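Local coordinates for protein putative drug/sodium antiporter (Escherichia coli, PDB 4Z3N) that probably exports the genotoxin colibactin across the cell membrane as a MATE-family antiporter, at residues S258-I270 and Q397-L410. Residues are numbered along the deposited sequence; the frame is centred on the assembly and turned at random.
Sequences SVGMAQMLMQLII and QAIGKPWYSVLLTL
Two membrane helices of a MATE transporter, 250-284 and 402-413, pack side by side here, and Gln397 from the end of helix 382-399 reaches across to the first of them. Segments 258-270 and 402-410 of these helices run nearly parallel, their axes coming within 9.6 Å at an angle of 7°. Gln397 is a knob in a hole formed by Val259, Ala262, Gln263 and Met266. Its side chain bends at chi2, which turns the amide toward helix 250-284. There it gives two hydrogen bonds. One, from Gln397 NE2 to Gln263 OE1 at 3.1 Å, lies in the Gln397 amide plane; the two amides are 28° apart. The other runs from Gln397 NE2 to Val259 O at 3.2 Å. That carbonyl also accepts the helical bond from Gln263 N, and the two donors arrive from opposite faces of its plane. Gln263 NE2 hydrogen-bonds to Asn86 OD1, so the polar link continues into helix 75-101.

Between helices 382-399 and 402-413, Gly400, with positive phi, forms a Schellman motif after the last turn. Pro402 then points toward segment 258-270, and its CB packs on Ala262 CB. Met266 is the knob in the reverse direction, set among Gln397, Ser405, Val406 and Thr409. Its chain bends at chi3 (-85°). Met266 SD lies 3.7 Å from Ser405 CB. Met266 SD is also 3.5 Å from Thr409 OG1. Ser405 OG itself hydrogen-bonds to Ser393 O. Farther along, Ile269 CG2 meets Thr409 CG2 at 3.9 Å. Ile269 CD1 touches Val406 CG1 at 4.0 Å and also reaches Leu410 CD2; the side chains of Ile269 and Leu410 cross at about a right angle. Neighbouring Ile270 touches a bound monoolein.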
loop_
_atom_site.group_PDB
_atom_site.type_symbol
_atom_site.label_atom_id
_atom_site.label_comp_id
_atom_site.label_asym_id
_atom_site.label_seq_id
_atom_site.Cartn_x
_atom_site.Cartn_y
_atom_site.Cartn_z
ATOM N N SER A 258 11.229 -13.369 -3.667
ATOM C CA SER A 258 10.339 -13.406 -4.816
ATOM C C SER A 258 8.958 -12.776 -4.490
ATOM O O SER A 258 8.474 -11.942 -5.250
ATOM C CB SER A 258 10.196 -14.842 -5.315
ATOM O OG SER A 258 9.665 -15.662 -4.292
ATOM N N VAL A 259 8.348 -13.158 -3.368
ATOM C CA VAL A 259 7.103 -12.538 -2.898
ATOM C C VAL A 259 7.325 -11.056 -2.591
ATOM O O VAL A 259 6.562 -10.188 -3.040
ATOM C CB VAL A 259 6.526 -13.262 -1.616
ATOM C CG1 VAL A 259 5.481 -12.402 -0.892
ATOM C CG2 VAL A 259 5.919 -14.590 -1.995
ATOM N N GLY A 260 8.386 -10.775 -1.841
ATOM C CA GLY A 260 8.664 -9.432 -1.377
ATOM C C GLY A 260 8.987 -8.462 -2.488
ATOM O O GLY A 260 8.554 -7.300 -2.484
ATOM N N MET A 261 9.766 -8.922 -3.452
ATOM C CA MET A 261 10.129 -8.045 -4.544
ATOM C C MET A 261 9.029 -7.948 -5.585
ATOM O O MET A 261 8.947 -6.959 -6.309
ATOM C CB MET A 261 11.432 -8.498 -5.171
ATOM C CG MET A 261 12.607 -7.780 -4.558
ATOM S SD MET A 261 14.135 -8.383 -5.270
ATOM C CE MET A 261 15.317 -7.525 -4.232
ATOM N N ALA A 262 8.184 -8.971 -5.656
ATOM C CA ALA A 262 7.020 -8.912 -6.521
ATOM C C ALA A 262 6.111 -7.785 -6.025
ATOM O O ALA A 262 5.489 -7.080 -6.804
ATOM C CB ALA A 262 6.292 -10.258 -6.549
ATOM N N GLN A 263 6.080 -7.603 -4.712
ATOM C CA GLN A 263 5.231 -6.598 -4.085
ATOM C C GLN A 263 5.706 -5.206 -4.456
ATOM O O GLN A 263 4.905 -4.295 -4.649
ATOM C CB GLN A 263 5.228 -6.764 -2.563
ATOM C CG GLN A 263 4.281 -5.817 -1.823
ATOM C CD GLN A 263 2.816 -6.160 -2.021
ATOM O OE1 GLN A 263 2.477 -7.084 -2.754
ATOM N NE2 GLN A 263 1.941 -5.415 -1.358
ATOM N N MET A 264 7.023 -5.055 -4.549
ATOM C CA MET A 264 7.632 -3.801 -4.952
ATOM C C MET A 264 7.401 -3.545 -6.433
ATOM O O MET A 264 7.170 -2.423 -6.857
ATOM C CB MET A 264 9.119 -3.821 -4.646
ATOM C CG MET A 264 9.412 -4.058 -3.205
ATOM S SD MET A 264 11.181 -4.237 -3.020
ATOM C CE MET A 264 11.306 -5.027 -1.404
ATOM N N LEU A 265 7.468 -4.608 -7.218
ATOM C CA LEU A 265 7.264 -4.499 -8.639
ATOM C C LEU A 265 5.840 -4.031 -8.940
ATOM O O LEU A 265 5.596 -3.293 -9.899
ATOM C CB LEU A 265 7.549 -5.843 -9.289
ATOM C CG LEU A 265 7.732 -5.813 -10.797
ATOM C CD1 LEU A 265 8.881 -4.863 -11.156
ATOM C CD2 LEU A 265 7.968 -7.237 -11.300
ATOM N N MET A 266 4.901 -4.469 -8.108
ATOM C CA MET A 266 3.492 -4.121 -8.257
ATOM C C MET A 266 3.205 -2.661 -7.873
ATOM O O MET A 266 2.366 -2.018 -8.490
ATOM C CB MET A 266 2.630 -5.073 -7.422
ATOM C CG MET A 266 2.490 -6.465 -8.035
ATOM S SD MET A 266 1.482 -7.615 -7.054
ATOM C CE MET A 266 2.703 -8.246 -5.910
ATOM N N GLN A 267 3.884 -2.154 -6.847
ATOM C CA GLN A 267 3.800 -0.744 -6.494
ATOM C C GLN A 267 4.248 0.074 -7.688
ATOM O O GLN A 267 3.666 1.114 -8.028
ATOM C CB GLN A 267 4.700 -0.406 -5.313
ATOM C CG GLN A 267 4.735 -1.421 -4.231
ATOM C CD GLN A 267 3.573 -1.274 -3.309
ATOM O OE1 GLN A 267 2.419 -1.274 -3.744
ATOM N NE2 GLN A 267 3.863 -1.115 -2.019
ATOM N N LEU A 268 5.317 -0.410 -8.308
ATOM C CA LEU A 268 5.926 0.260 -9.428
ATOM C C LEU A 268 4.912 0.376 -10.568
ATOM O O LEU A 268 4.610 1.479 -11.025
ATOM C CB LEU A 268 7.184 -0.494 -9.849
ATOM C CG LEU A 268 8.221 0.188 -10.730
ATOM C CD1 LEU A 268 8.466 1.629 -10.280
ATOM C CD2 LEU A 268 9.514 -0.631 -10.698
ATOM N N ILE A 269 4.376 -0.767 -10.989
ATOM C CA ILE A 269 3.366 -0.846 -12.034
ATOM C C ILE A 269 2.169 0.070 -11.778
ATOM O O ILE A 269 1.625 0.687 -12.706
ATOM C CB ILE A 269 2.855 -2.289 -12.188
ATOM C CG1 ILE A 269 3.979 -3.201 -12.681
ATOM C CG2 ILE A 269 1.638 -2.338 -13.132
ATOM C CD1 ILE A 269 3.649 -4.690 -12.598
ATOM N N ILE A 270 1.747 0.152 -10.523
ATOM C CA ILE A 270 0.654 1.038 -10.171
ATOM C C ILE A 270 1.108 2.488 -10.352
ATOM O O ILE A 270 0.388 3.293 -10.932
ATOM C CB ILE A 270 0.158 0.809 -8.733
ATOM C CG1 ILE A 270 -0.537 -0.543 -8.622
ATOM C CG2 ILE A 270 -0.809 1.901 -8.323
ATOM C CD1 ILE A 270 -0.897 -0.927 -7.185
ATOM N N GLN A 397 0.247 -14.100 -3.417
ATOM C CA GLN A 397 1.352 -13.727 -2.558
ATOM C C GLN A 397 1.365 -14.615 -1.324
ATOM O O GLN A 397 2.417 -15.076 -0.881
ATOM C CB GLN A 397 1.244 -12.255 -2.166
ATOM C CG GLN A 397 1.435 -11.306 -3.328
ATOM C CD GLN A 397 2.887 -11.159 -3.700
ATOM O OE1 GLN A 397 3.550 -12.133 -4.104
ATOM N NE2 GLN A 397 3.410 -9.938 -3.545
ATOM N N ALA A 398 0.181 -14.874 -0.789
ATOM C CA ALA A 398 0.053 -15.714 0.387
ATOM C C ALA A 398 0.534 -17.143 0.113
ATOM O O ALA A 398 1.138 -17.764 0.993
ATOM C CB ALA A 398 -1.392 -15.712 0.889
ATOM N N ILE A 399 0.271 -17.671 -1.085
ATOM C CA ILE A 399 0.611 -19.067 -1.358
ATOM C C ILE A 399 1.974 -19.217 -2.061
ATOM O O ILE A 399 2.362 -20.328 -2.432
ATOM C CB ILE A 399 -0.487 -19.791 -2.211
ATOM C CG1 ILE A 399 -0.623 -19.158 -3.594
ATOM C CG2 ILE A 399 -1.841 -19.817 -1.474
ATOM C CD1 ILE A 399 -1.187 -20.095 -4.616
ATOM N N GLY A 400 2.691 -18.105 -2.249
ATOM C CA GLY A 400 4.031 -18.146 -2.802
ATOM C C GLY A 400 4.129 -18.222 -4.318
ATOM O O GLY A 400 5.050 -18.841 -4.853
ATOM N N LYS A 401 3.188 -17.592 -5.016
ATOM C CA LYS A 401 3.175 -17.617 -6.471
ATOM C C LYS A 401 3.006 -16.213 -7.075
ATOM O O LYS A 401 2.032 -15.942 -7.780
ATOM C CB LYS A 401 2.066 -18.555 -6.953
ATOM C CG LYS A 401 2.197 -19.993 -6.423
ATOM C CD LYS A 401 3.295 -20.721 -7.142
ATOM C CE LYS A 401 3.541 -22.100 -6.565
ATOM N NZ LYS A 401 4.504 -22.825 -7.440
ATOM N N PRO A 402 3.972 -15.317 -6.808
ATOM C CA PRO A 402 3.916 -13.897 -7.205
ATOM C C PRO A 402 3.736 -13.610 -8.705
ATOM O O PRO A 402 3.395 -12.481 -9.063
ATOM C CB PRO A 402 5.275 -13.350 -6.730
ATOM C CG PRO A 402 6.134 -14.586 -6.405
ATOM C CD PRO A 402 5.129 -15.587 -5.932
ATOM N N TRP A 403 3.972 -14.599 -9.555
ATOM C CA TRP A 403 3.819 -14.420 -10.987
ATOM C C TRP A 403 2.388 -14.010 -11.315
ATOM O O TRP A 403 2.167 -13.138 -12.170
ATOM C CB TRP A 403 4.200 -15.698 -11.747
ATOM C CG TRP A 403 3.705 -15.719 -13.134
ATOM C CD1 TRP A 403 2.462 -16.079 -13.547
ATOM C CD2 TRP A 403 4.420 -15.329 -14.313
ATOM N NE1 TRP A 403 2.351 -15.948 -14.906
ATOM C CE2 TRP A 403 3.543 -15.492 -15.405
ATOM C CE3 TRP A 403 5.718 -14.857 -14.555
ATOM C CZ2 TRP A 403 3.917 -15.217 -16.715
ATOM C CZ3 TRP A 403 6.089 -14.580 -15.869
ATOM C CH2 TRP A 403 5.190 -14.765 -16.929
ATOM N N TYR A 404 1.414 -14.629 -10.644
ATOM C CA TYR A 404 0.017 -14.335 -10.933
ATOM C C TYR A 404 -0.456 -13.081 -10.214
ATOM O O TYR A 404 -1.416 -12.441 -10.618
ATOM C CB TYR A 404 -0.837 -15.555 -10.604
ATOM C CG TYR A 404 -0.408 -16.710 -11.458
ATOM C CD1 TYR A 404 0.573 -17.606 -11.011
ATOM C CD2 TYR A 404 -0.921 -16.872 -12.742
ATOM C CE1 TYR A 404 1.002 -18.659 -11.811
ATOM C CE2 TYR A 404 -0.496 -17.915 -13.553
ATOM C CZ TYR A 404 0.462 -18.808 -13.079
ATOM O OH TYR A 404 0.886 -19.841 -13.878
ATOM N N SER A 405 0.255 -12.718 -9.165
ATOM C CA SER A 405 0.071 -11.433 -8.535
ATOM C C SER A 405 0.405 -10.342 -9.524
ATOM O O SER A 405 -0.373 -9.413 -9.711
ATOM C CB SER A 405 0.954 -11.302 -7.291
ATOM O OG SER A 405 0.541 -12.197 -6.294
ATOM N N VAL A 406 1.570 -10.462 -10.153
ATOM C CA VAL A 406 2.024 -9.454 -11.105
ATOM C C VAL A 406 1.189 -9.476 -12.384
ATOM O O VAL A 406 0.841 -8.432 -12.918
ATOM C CB VAL A 406 3.510 -9.644 -11.439
ATOM C CG1 VAL A 406 3.965 -8.651 -12.520
ATOM C CG2 VAL A 406 4.339 -9.503 -10.170
ATOM N N LEU A 407 0.837 -10.671 -12.842
ATOM C CA LEU A 407 -0.058 -10.827 -13.983
ATOM C C LEU A 407 -1.367 -10.044 -13.829
ATOM O O LEU A 407 -1.841 -9.427 -14.778
ATOM C CB LEU A 407 -0.371 -12.302 -14.213
ATOM C CG LEU A 407 -1.417 -12.530 -15.306
ATOM C CD1 LEU A 407 -0.980 -11.911 -16.661
ATOM C CD2 LEU A 407 -1.783 -14.029 -15.434
ATOM N N LEU A 408 -1.950 -10.065 -12.634
ATOM C CA LEU A 408 -3.228 -9.403 -12.409
ATOM C C LEU A 408 -3.050 -7.894 -12.289
ATOM O O LEU A 408 -3.898 -7.116 -12.713
ATOM C CB LEU A 408 -3.910 -9.973 -11.165
ATOM C CG LEU A 408 -4.506 -11.374 -11.368
ATOM C CD1 LEU A 408 -4.815 -12.055 -10.035
ATOM C CD2 LEU A 408 -5.741 -11.307 -12.252
ATOM N N THR A 409 -1.930 -7.473 -11.725
ATOM C CA THR A 409 -1.655 -6.052 -11.615
ATOM C C THR A 409 -1.347 -5.443 -12.994
ATOM O O THR A 409 -1.709 -4.302 -13.280
ATOM C CB THR A 409 -0.504 -5.808 -10.651
ATOM O OG1 THR A 409 -0.833 -6.404 -9.393
ATOM C CG2 THR A 409 -0.289 -4.323 -10.445
ATOM N N LEU A 410 -0.687 -6.213 -13.849
ATOM C CA LEU A 410 -0.364 -5.762 -15.195
ATOM C C LEU A 410 -1.612 -5.677 -16.034
ATOM O O LEU A 410 -1.781 -4.775 -16.852
ATOM C CB LEU A 410 0.631 -6.707 -15.855
ATOM C CG LEU A 410 2.065 -6.583 -15.365
ATOM C CD1 LEU A 410 2.918 -7.654 -16.019
ATOM C CD2 LEU A 410 2.578 -5.192 -15.676
#